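Local atomic coordinates of fatty acid-binding protein homolog 1 (Echinococcus granulosus, PDB entry 1O8V), a protein that binds fatty acids such as palmitate inside a beta-barrel and has been implicated in the uptake, storage and transport of lipids in this parasite. Residues Glu74-Ser84 and His95-Thr104; Ala4-Lys13 and Arg108-Lys116. All blocks are in the same frame, centred on the assembly; numbering follows the deposited sequence.

Contact 1: residues Glu74-Ser84 and His95-Thr104; sequences EVTPDSREVAS and HEQDDKTKVT. With PLM (palmitic acid), chain B.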
loop_
_atom_site.group_PDB
_atom_site.type_symbol
_atom_site.label_atom_id
_atom_site.label_comp_id
_atom_site.label_asym_id
_atom_site.label_seq_id
_atom_site.Cartn_x
_atom_site.Cartn_y
_atom_site.Cartn_z
ATOM N N GLU A 74 -6.707 10.457 -1.013
ATOM C CA GLU A 74 -6.706 9.101 -1.497
ATOM C C GLU A 74 -8.000 8.421 -1.076
ATOM O O GLU A 74 -8.590 8.761 -0.057
ATOM C CB GLU A 74 -5.464 8.357 -0.952
ATOM C CG GLU A 74 -5.444 6.881 -1.293
ATOM C CD GLU A 74 -4.214 6.133 -0.787
ATOM O OE1 GLU A 74 -3.409 6.703 0.003
ATOM O OE2 GLU A 74 -4.081 4.958 -1.214
ATOM N N VAL A 75 -8.486 7.487 -1.894
ATOM C CA VAL A 75 -9.536 6.593 -1.483
ATOM C C VAL A 75 -8.909 5.187 -1.356
ATOM O O VAL A 75 -8.278 4.687 -2.284
ATOM C CB VAL A 75 -10.702 6.587 -2.462
ATOM C CG1 VAL A 75 -11.752 5.660 -1.995
ATOM C CG2 VAL A 75 -11.245 8.025 -2.611
ATOM N N THR A 76 -9.022 4.588 -0.176
ATOM C CA THR A 76 -8.501 3.244 0.054
ATOM C C THR A 76 -9.373 2.187 -0.637
ATOM O O THR A 76 -10.493 2.487 -1.041
ATOM C CB THR A 76 -8.447 2.959 1.576
ATOM O OG1 THR A 76 -9.771 3.005 2.135
ATOM C CG2 THR A 76 -7.642 4.033 2.282
ATOM N N PRO A 77 -8.867 0.965 -0.772
ATOM C CA PRO A 77 -9.630 -0.091 -1.437
ATOM C C PRO A 77 -10.967 -0.384 -0.771
ATOM O O PRO A 77 -11.864 -0.803 -1.472
ATOM C CB PRO A 77 -8.703 -1.294 -1.357
ATOM C CG PRO A 77 -7.351 -0.704 -1.322
ATOM C CD PRO A 77 -7.513 0.502 -0.424
ATOM N N ASP A 78 -11.102 -0.165 0.543
ATOM C CA ASP A 78 -12.347 -0.380 1.279
ATOM C C ASP A 78 -13.230 0.878 1.317
ATOM O O ASP A 78 -14.221 0.927 2.028
ATOM C CB ASP A 78 -12.060 -0.870 2.713
ATOM C CG ASP A 78 -11.296 0.118 3.507
ATOM O OD1 ASP A 78 -10.210 0.535 3.057
ATOM O OD2 ASP A 78 -11.707 0.537 4.599
ATOM N N SER A 79 -12.835 1.881 0.549
ATOM C CA SER A 79 -13.603 3.109 0.271
ATOM C C SER A 79 -13.711 4.020 1.520
ATOM O O SER A 79 -14.810 4.427 1.934
ATOM C CB SER A 79 -14.985 2.795 -0.282
ATOM O OG SER A 79 -15.553 3.983 -0.801
ATOM N N ARG A 80 -12.573 4.242 2.185
ATOM C CA ARG A 80 -12.412 5.335 3.117
ATOM C C ARG A 80 -11.709 6.460 2.386
ATOM O O ARG A 80 -10.736 6.229 1.665
ATOM C CB ARG A 80 -11.568 4.944 4.335
ATOM C CG ARG A 80 -12.284 4.106 5.358
ATOM C CD ARG A 80 -11.366 3.566 6.480
ATOM N NE ARG A 80 -10.450 2.587 5.905
ATOM C CZ ARG A 80 -9.125 2.703 5.844
ATOM N NH1 ARG A 80 -8.508 3.722 6.396
ATOM N NH2 ARG A 80 -8.451 1.795 5.168
ATOM N N GLU A 81 -12.163 7.679 2.642
ATOM C CA GLU A 81 -11.498 8.895 2.158
ATOM C C GLU A 81 -10.402 9.236 3.153
ATOM O O GLU A 81 -10.660 9.395 4.342
ATOM C CB GLU A 81 -12.496 10.059 2.079
ATOM C CG GLU A 81 -13.477 9.936 0.919
ATOM C CD GLU A 81 -14.333 11.179 0.714
ATOM O OE1 GLU A 81 -13.839 12.308 0.945
ATOM O OE2 GLU A 81 -15.506 11.030 0.295
ATOM N N VAL A 82 -9.168 9.284 2.683
ATOM C CA VAL A 82 -8.050 9.568 3.568
ATOM C C VAL A 82 -7.163 10.673 3.061
ATOM O O VAL A 82 -7.112 10.932 1.866
ATOM C CB VAL A 82 -7.211 8.296 3.821
ATOM C CG1 VAL A 82 -8.101 7.206 4.376
ATOM C CG2 VAL A 82 -6.500 7.828 2.562
ATOM N N ALA A 83 -6.468 11.324 3.978
ATOM C CA ALA A 83 -5.420 12.264 3.645
ATOM C C ALA A 83 -4.116 11.498 3.668
ATOM O O ALA A 83 -3.744 10.926 4.705
ATOM C CB ALA A 83 -5.389 13.393 4.624
ATOM N N SER A 84 -3.416 11.489 2.553
ATOM C CA SER A 84 -2.176 10.712 2.414
ATOM C C SER A 84 -0.946 11.539 2.125
ATOM O O SER A 84 -1.043 12.652 1.613
ATOM C CB SER A 84 -2.363 9.655 1.318
ATOM O OG SER A 84 -3.416 8.789 1.707
ATOM N N HIS A 95 4.397 5.853 3.601
ATOM C CA HIS A 95 3.096 6.197 3.065
ATOM C C HIS A 95 2.109 6.204 4.244
ATOM O O HIS A 95 1.768 5.161 4.775
ATOM C CB HIS A 95 2.740 5.134 2.030
ATOM C CG HIS A 95 1.406 5.296 1.363
ATOM N ND1 HIS A 95 0.972 4.399 0.409
ATOM C CD2 HIS A 95 0.420 6.228 1.477
ATOM C CE1 HIS A 95 -0.233 4.740 0.001
ATOM N NE2 HIS A 95 -0.581 5.857 0.606
ATOM N N GLU A 96 1.682 7.396 4.671
ATOM C CA GLU A 96 0.661 7.510 5.717
ATOM C C GLU A 96 -0.717 7.755 5.125
ATOM O O GLU A 96 -0.841 8.397 4.093
ATOM C CB GLU A 96 0.960 8.625 6.712
ATOM C CG GLU A 96 0.925 10.005 6.072
ATOM C CD GLU A 96 1.306 11.115 7.041
ATOM O OE1 GLU A 96 2.499 11.326 7.357
ATOM O OE2 GLU A 96 0.356 11.805 7.458
ATOM N N GLN A 97 -1.743 7.281 5.818
ATOM C CA GLN A 97 -3.147 7.445 5.417
ATOM C C GLN A 97 -3.963 7.789 6.654
ATOM O O GLN A 97 -4.172 6.931 7.519
ATOM C CB GLN A 97 -3.713 6.163 4.812
ATOM C CG GLN A 97 -3.028 5.681 3.566
ATOM C CD GLN A 97 -3.495 4.346 3.134
ATOM O OE1 GLN A 97 -3.720 3.461 3.969
ATOM N NE2 GLN A 97 -3.546 4.139 1.819
ATOM N N ASP A 98 -4.447 9.021 6.749
ATOM C CA ASP A 98 -5.238 9.471 7.889
ATOM C C ASP A 98 -6.709 9.473 7.499
ATOM O O ASP A 98 -7.129 10.258 6.646
ATOM C CB ASP A 98 -4.776 10.888 8.267
ATOM C CG ASP A 98 -5.626 11.521 9.316
ATOM O OD1 ASP A 98 -6.333 10.791 10.046
ATOM O OD2 ASP A 98 -5.594 12.768 9.469
ATOM N N ASP A 99 -7.508 8.634 8.156
ATOM C CA ASP A 99 -8.924 8.534 7.854
ATOM C C ASP A 99 -9.798 9.300 8.855
ATOM O O ASP A 99 -11.028 9.246 8.774
ATOM C CB ASP A 99 -9.367 7.064 7.672
ATOM C CG ASP A 99 -9.391 6.273 8.960
ATOM O OD1 ASP A 99 -9.622 6.845 10.029
ATOM O OD2 ASP A 99 -9.218 5.050 8.970
ATOM N N LYS A 100 -9.138 10.012 9.769
ATOM C CA LYS A 100 -9.740 10.879 10.818
ATOM C C LYS A 100 -10.074 10.129 12.106
ATOM O O LYS A 100 -10.400 10.769 13.138
ATOM C CB LYS A 100 -10.968 11.673 10.341
ATOM C CG LYS A 100 -10.768 12.523 9.122
ATOM C CD LYS A 100 -12.129 13.085 8.674
ATOM C CE LYS A 100 -12.019 14.129 7.571
ATOM N NZ LYS A 100 -12.934 13.806 6.424
ATOM N N THR A 101 -10.028 8.797 12.060
ATOM C CA THR A 101 -10.125 7.978 13.264
ATOM C C THR A 101 -8.796 7.284 13.540
ATOM O O THR A 101 -8.329 7.274 14.684
ATOM C CB THR A 101 -11.222 6.928 13.119
ATOM O OG1 THR A 101 -12.508 7.581 13.031
ATOM C CG2 THR A 101 -11.304 6.024 14.371
ATOM N N LYS A 102 -8.246 6.652 12.494
ATOM C CA LYS A 102 -6.968 5.961 12.536
ATOM C C LYS A 102 -6.019 6.518 11.503
ATOM O O LYS A 102 -6.443 6.901 10.418
ATOM C CB LYS A 102 -7.163 4.483 12.226
ATOM C CG LYS A 102 -8.039 3.722 13.184
ATOM C CD LYS A 102 -7.481 3.699 14.577
ATOM C CE LYS A 102 -8.317 2.825 15.496
ATOM N NZ LYS A 102 -7.857 2.927 16.917
ATOM N N VAL A 103 -4.731 6.482 11.818
ATOM C CA VAL A 103 -3.697 6.715 10.822
ATOM C C VAL A 103 -3.082 5.353 10.527
ATOM O O VAL A 103 -2.684 4.631 11.439
ATOM C CB VAL A 103 -2.622 7.712 11.291
ATOM C CG1 VAL A 103 -1.574 7.915 10.216
ATOM C CG2 VAL A 103 -3.227 9.036 11.656
ATOM N N THR A 104 -3.023 5.020 9.247
ATOM C CA THR A 104 -2.350 3.818 8.781
ATOM C C THR A 104 -0.964 4.215 8.307
ATOM O O THR A 104 -0.835 5.153 7.523
ATOM C CB THR A 104 -3.111 3.160 7.636
ATOM O OG1 THR A 104 -4.445 2.827 8.048
ATOM C CG2 THR A 104 -2.444 1.858 7.230
HETATM C C1 PLM B . 0.147 -3.094 0.339
HETATM O O1 PLM B . 0.240 -4.372 0.171
HETATM O O2 PLM B . 0.738 -2.330 -0.558
HETATM C C2 PLM B . -0.616 -2.562 1.550
HETATM C C3 PLM B . -1.716 -1.581 1.176
HETATM C C4 PLM B . -2.541 -1.275 2.429
HETATM C C5 PLM B . -3.585 -0.203 2.136
HETATM C C6 PLM B . -4.358 0.248 3.385
HETATM C C7 PLM B . -5.217 -0.817 4.072
HETATM C C8 PLM B . -6.612 -0.802 3.500
HETATM C C9 PLM B . -7.510 -1.925 3.994
HETATM C CA PLM B . -8.520 -2.288 2.921
HETATM C CB PLM B . -8.536 -3.752 2.570
HETATM C CC PLM B . -9.461 -4.105 1.407
HETATM C CD PLM B . -8.878 -5.218 0.563
HETATM C CE PLM B . -8.206 -4.766 -0.723
HETATM C CF PLM B . -7.526 -5.945 -1.412
HETATM C CG PLM B . -6.814 -5.582 -2.711
HETATM O O HOH W 1 -4.522 2.506 -0.303
HETATM O O HOH W 2 -5.699 2.685 5.581
HETATM O O HOH W 3 -6.211 5.008 8.109
HETATM O O HOH W 4 -12.341 8.386 6.271
HETATM O O HOH W 5 -2.072 12.521 6.422
#
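With CG anti to the backbone N (chi1 174°) and the rest of the chain extended, Glu74 runs straight out to meet His95, whose ring, also anti to its N, comes from the opposite direction. The two segments are adjoining hairpin ends of the fatty-acid-binding-protein barrel, joined where strand 81-89 pairs antiparallel with strand 92-98, and their inward side chains form a polar network beside the palmitate. Glu74 OE1 takes three donors. His95 NE2 meets the syn lone pair of Glu74 OE1 at 3.0 Å, ring and carboxylate being nearly coplanar, while Ser84 OG donates to the anti lone pair. Gln97 NE2 comes to Glu74 OE1 from above the carboxylate plane at 3.1 Å. Together they fix the carboxylate's rotation, and water 1 joins Glu74 OE2 to the same amide nitrogen. Ala83 and Asp98 make a hydrogen-bonded pair, Asp98 N to Ala83 O being 2.9 Å. Val82 CG1 packs on Asp99 CB at 3.5 Å. Beyond, the strands give way to turns, where Arg80 NE and NH2 grip Asp78 side-on. The guanidinium stands 83° from the Asp99 carboxylate, and Arg80 NH1 meets the anti lone pair of Asp99 OD2 at 3.0 Å, that oxygen lying 28° out of the guanidinium plane.

Contact 2: residues Ala4-Lys13 and Arg108-Lys116; sequences AFLGTWKMEK and RVVEGNELK. With PLM (palmitic acid), chain B.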
loop_
_atom_site.group_PDB
_atom_site.type_symbol
_atom_site.label_atom_id
_atom_site.label_comp_id
_atom_site.label_asym_id
_atom_site.label_seq_id
_atom_site.Cartn_x
_atom_site.Cartn_y
_atom_site.Cartn_z
ATOM N N ALA A 4 14.009 2.628 -6.740
ATOM C CA ALA A 4 14.105 1.233 -6.310
ATOM C C ALA A 4 12.769 0.489 -6.387
ATOM O O ALA A 4 12.735 -0.733 -6.517
ATOM C CB ALA A 4 14.673 1.159 -4.889
ATOM N N PHE A 5 11.682 1.247 -6.331
ATOM C CA PHE A 5 10.347 0.687 -6.284
ATOM C C PHE A 5 9.691 0.543 -7.654
ATOM O O PHE A 5 8.649 -0.110 -7.767
ATOM C CB PHE A 5 9.486 1.577 -5.376
ATOM C CG PHE A 5 9.990 1.646 -3.987
ATOM C CD1 PHE A 5 9.691 0.639 -3.085
ATOM C CD2 PHE A 5 10.816 2.687 -3.574
ATOM C CE1 PHE A 5 10.173 0.675 -1.800
ATOM C CE2 PHE A 5 11.308 2.717 -2.290
ATOM C CZ PHE A 5 10.991 1.720 -1.402
ATOM N N LEU A 6 10.280 1.129 -8.695
ATOM C CA LEU A 6 9.688 1.118 -10.022
ATOM C C LEU A 6 9.571 -0.290 -10.594
ATOM O O LEU A 6 10.491 -1.108 -10.469
ATOM C CB LEU A 6 10.475 2.025 -10.993
ATOM C CG LEU A 6 10.523 3.507 -10.570
ATOM C CD1 LEU A 6 11.320 4.339 -11.586
ATOM C CD2 LEU A 6 9.124 4.099 -10.369
ATOM N N GLY A 7 8.422 -0.571 -11.205
ATOM C CA GLY A 7 8.186 -1.839 -11.869
ATOM C C GLY A 7 6.921 -2.520 -11.379
ATOM O O GLY A 7 6.036 -1.883 -10.777
ATOM N N THR A 8 6.825 -3.808 -11.678
ATOM C CA THR A 8 5.656 -4.605 -11.357
ATOM C C THR A 8 6.047 -5.639 -10.302
ATOM O O THR A 8 7.091 -6.291 -10.404
ATOM C CB THR A 8 5.141 -5.286 -12.621
ATOM O OG1 THR A 8 4.699 -4.281 -13.533
ATOM C CG2 THR A 8 3.873 -6.137 -12.331
ATOM N N TRP A 9 5.194 -5.785 -9.290
ATOM C CA TRP A 9 5.431 -6.646 -8.144
ATOM C C TRP A 9 4.188 -7.495 -7.829
ATOM O O TRP A 9 3.071 -6.970 -7.760
ATOM C CB TRP A 9 5.714 -5.785 -6.906
ATOM C CG TRP A 9 6.825 -4.793 -7.061
ATOM C CD1 TRP A 9 6.732 -3.523 -7.533
ATOM C CD2 TRP A 9 8.214 -5.006 -6.758
ATOM N NE1 TRP A 9 7.973 -2.927 -7.529
ATOM C CE2 TRP A 9 8.896 -3.820 -7.065
ATOM C CE3 TRP A 9 8.943 -6.079 -6.257
ATOM C CZ2 TRP A 9 10.281 -3.663 -6.857
ATOM C CZ3 TRP A 9 10.325 -5.941 -6.069
ATOM C CH2 TRP A 9 10.978 -4.743 -6.371
ATOM N N LYS A 10 4.389 -8.778 -7.567
ATOM C CA LYS A 10 3.285 -9.721 -7.340
ATOM C C LYS A 10 3.260 -10.156 -5.878
ATOM O O LYS A 10 4.260 -10.593 -5.343
ATOM C CB LYS A 10 3.426 -10.955 -8.249
ATOM C CG LYS A 10 2.431 -12.074 -7.967
ATOM C CD LYS A 10 1.003 -11.571 -8.022
ATOM C CE LYS A 10 0.003 -12.587 -7.501
ATOM N NZ LYS A 10 -1.335 -12.307 -8.068
ATOM N N MET A 11 2.121 -10.050 -5.202
ATOM C CA MET A 11 2.111 -10.415 -3.780
ATOM C C MET A 11 2.187 -11.926 -3.606
ATOM O O MET A 11 1.406 -12.679 -4.230
ATOM C CB MET A 11 0.878 -9.863 -3.044
ATOM C CG MET A 11 1.110 -9.896 -1.532
ATOM S SD MET A 11 -0.365 -9.616 -0.555
ATOM C CE MET A 11 -1.067 -11.101 -0.695
ATOM N N GLU A 12 3.144 -12.360 -2.795
ATOM C CA GLU A 12 3.399 -13.772 -2.515
ATOM C C GLU A 12 2.789 -14.248 -1.209
ATOM O O GLU A 12 2.230 -15.353 -1.145
ATOM C CB GLU A 12 4.918 -14.008 -2.490
ATOM C CG GLU A 12 5.599 -13.739 -3.829
ATOM C CD GLU A 12 5.410 -14.865 -4.838
ATOM O OE1 GLU A 12 4.772 -15.896 -4.496
ATOM O OE2 GLU A 12 5.917 -14.718 -5.969
ATOM N N LYS A 13 2.930 -13.449 -0.154
ATOM C CA LYS A 13 2.389 -13.792 1.151
ATOM C C LYS A 13 1.942 -12.534 1.880
ATOM O O LYS A 13 2.397 -11.427 1.584
ATOM C CB LYS A 13 3.400 -14.574 2.011
ATOM C CG LYS A 13 4.781 -14.110 1.906
ATOM C CD LYS A 13 5.785 -15.091 2.504
ATOM C CE LYS A 13 7.135 -14.408 2.681
ATOM N NZ LYS A 13 8.122 -15.282 3.386
ATOM N N ARG A 108 7.376 0.605 2.693
ATOM C CA ARG A 108 7.788 -0.338 1.664
ATOM C C ARG A 108 9.297 -0.317 1.551
ATOM O O ARG A 108 9.885 0.749 1.482
ATOM C CB ARG A 108 7.160 0.015 0.320
ATOM C CG ARG A 108 5.623 -0.135 0.325
ATOM C CD ARG A 108 4.936 0.234 -0.964
ATOM N NE ARG A 108 3.501 -0.006 -0.850
ATOM C CZ ARG A 108 2.605 0.922 -0.596
ATOM N NH1 ARG A 108 2.943 2.181 -0.421
ATOM N NH2 ARG A 108 1.346 0.567 -0.445
ATOM N N VAL A 109 9.897 -1.496 1.554
ATOM C CA VAL A 109 11.349 -1.617 1.346
ATOM C C VAL A 109 11.644 -2.675 0.304
ATOM O O VAL A 109 10.927 -3.663 0.219
ATOM C CB VAL A 109 12.053 -1.954 2.638
ATOM C CG1 VAL A 109 11.743 -0.904 3.696
ATOM C CG2 VAL A 109 11.688 -3.335 3.139
ATOM N N VAL A 110 12.697 -2.448 -0.470
ATOM C CA VAL A 110 13.092 -3.361 -1.525
ATOM C C VAL A 110 14.503 -3.867 -1.243
ATOM O O VAL A 110 15.421 -3.099 -0.949
ATOM C CB VAL A 110 13.060 -2.672 -2.872
ATOM C CG1 VAL A 110 13.830 -3.487 -3.955
ATOM C CG2 VAL A 110 11.628 -2.426 -3.297
ATOM N N GLU A 111 14.650 -5.168 -1.381
ATOM C CA GLU A 111 15.969 -5.781 -1.362
ATOM C C GLU A 111 15.968 -6.813 -2.458
ATOM O O GLU A 111 15.276 -7.832 -2.365
ATOM C CB GLU A 111 16.261 -6.425 -0.024
ATOM C CG GLU A 111 17.635 -7.106 0.060
ATOM C CD GLU A 111 18.800 -6.143 -0.150
ATOM O OE1 GLU A 111 18.863 -5.123 0.559
ATOM O OE2 GLU A 111 19.631 -6.383 -1.058
ATOM N N GLY A 112 16.736 -6.535 -3.500
ATOM C CA GLY A 112 16.810 -7.410 -4.653
ATOM C C GLY A 112 15.455 -7.569 -5.295
ATOM O O GLY A 112 14.822 -6.574 -5.692
ATOM N N ASN A 113 15.004 -8.811 -5.366
ATOM C CA ASN A 113 13.781 -9.128 -6.084
ATOM C C ASN A 113 12.561 -9.049 -5.187
ATOM O O ASN A 113 11.468 -9.376 -5.625
ATOM C CB ASN A 113 13.880 -10.539 -6.708
ATOM C CG ASN A 113 14.646 -10.554 -8.028
ATOM O OD1 ASN A 113 14.726 -9.543 -8.735
ATOM N ND2 ASN A 113 15.198 -11.725 -8.373
ATOM N N GLU A 114 12.731 -8.587 -3.951
ATOM C CA GLU A 114 11.646 -8.670 -2.977
ATOM C C GLU A 114 11.238 -7.307 -2.457
ATOM O O GLU A 114 12.085 -6.551 -2.026
ATOM C CB GLU A 114 12.096 -9.516 -1.812
ATOM C CG GLU A 114 11.008 -9.802 -0.790
ATOM C CD GLU A 114 11.317 -11.028 0.048
ATOM O OE1 GLU A 114 11.818 -10.838 1.172
ATOM O OE2 GLU A 114 11.058 -12.172 -0.428
ATOM N N LEU A 115 9.939 -6.995 -2.498
ATOM C CA LEU A 115 9.404 -5.789 -1.855
ATOM C C LEU A 115 8.598 -6.203 -0.636
ATOM O O LEU A 115 7.729 -7.065 -0.736
ATOM C CB LEU A 115 8.511 -5.038 -2.837
ATOM C CG LEU A 115 7.983 -3.658 -2.429
ATOM C CD1 LEU A 115 7.781 -2.824 -3.660
ATOM C CD2 LEU A 115 6.686 -3.799 -1.628
ATOM N N LYS A 116 8.878 -5.597 0.512
ATOM C CA LYS A 116 8.152 -5.889 1.738
ATOM C C LYS A 116 7.389 -4.646 2.163
ATOM O O LYS A 116 7.975 -3.583 2.363
ATOM C CB LYS A 116 9.071 -6.379 2.874
ATOM C CG LYS A 116 9.515 -7.819 2.723
ATOM C CD LYS A 116 9.883 -8.420 4.087
ATOM C CE LYS A 116 10.137 -9.925 3.983
ATOM N NZ LYS A 116 8.909 -10.774 4.113
HETATM C C1 PLM B . 0.147 -3.094 0.339
HETATM O O1 PLM B . 0.240 -4.372 0.171
HETATM O O2 PLM B . 0.738 -2.330 -0.558
HETATM C C2 PLM B . -0.616 -2.562 1.550
HETATM C C3 PLM B . -1.716 -1.581 1.176
HETATM C C4 PLM B . -2.541 -1.275 2.429
HETATM C C5 PLM B . -3.585 -0.203 2.136
HETATM C C6 PLM B . -4.358 0.248 3.385
HETATM C C7 PLM B . -5.217 -0.817 4.072
HETATM C C8 PLM B . -6.612 -0.802 3.500
HETATM C C9 PLM B . -7.510 -1.925 3.994
HETATM C CA PLM B . -8.520 -2.288 2.921
HETATM C CB PLM B . -8.536 -3.752 2.570
HETATM C CC PLM B . -9.461 -4.105 1.407
HETATM C CD PLM B . -8.878 -5.218 0.563
HETATM C CE PLM B . -8.206 -4.766 -0.723
HETATM C CF PLM B . -7.526 -5.945 -1.412
HETATM C CG PLM B . -6.814 -5.582 -2.711
HETATM O O HOH W 6 10.448 -13.060 3.234
#
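Apolar packing carries this contact, with the indole of Trp9 and the ring of Phe5 bearing it from the 4-13 side. Leu115 lies over one face of the indole: its CD1 stands 3.7 Å from the centroid of the five-membered ring of Trp9, close to the ring normal, a CH-pi contact, while its CB sits 3.6 Å from Trp9 CE3 over the six-membered ring. Leu115 CG is anti to the backbone N (chi1 -173°), and from there the side chain crosses the indole at about a right angle. Val110 CG2 touches both aromatics, 3.6 Å from Phe5 CD1 and 3.9 Å from Trp9 CH2. Phe5 also presents its edge to Leu115 CD1 and, at CZ, to the carbonyl O of Arg108, 3.2 Å away.

The strands involved are not neighbours in the sheet: strand 7-13 runs at 68° to strand 114-116 of the hairpin, which has a type II' turn at Glu111-Glu114. Their side chains pack between them, consistent with the barrel end away from the helices in this family.

Among the polar contacts, Trp9 NE1 donates to Phe5 O within its own segment at 2.9 Å, which fixes the turn of the indole. Water 6 accepts from Lys13 NZ and Lys116 NZ, and Lys116 NZ also bonds to Thr129 OG1. Toward the ligand, Arg108 extends from CG to NE, and its NH2 donates almost straight (174°) to palmitate O2 at 3.0 Å, in the guanidinium plane.

Overall arrangement
Contacts 1 and 2 lie on opposite sides of the chain's centre, about 22 Å apart between their centres, yet both use strand 103-111 and both touch the palmitate. In contact 1, Asp78, Pro77, Arg80 and Gln97 meet the hydrocarbon chain; Gln97 OE1 comes within 3.3 Å of palmitate C6. Contact 2 supplies Arg108 to the carboxylate end, where Arg128 NE and Tyr130 OH complete the hydrogen-bonding site. The two contacts meet directly at His95 ND1 and Arg108 NH1, 3.1 Å apart and probably hydrogen-bonded. If that bond is made, a polar chain would run from Glu74 through His95 to Arg108, the arginine that holds the fatty-acid head group.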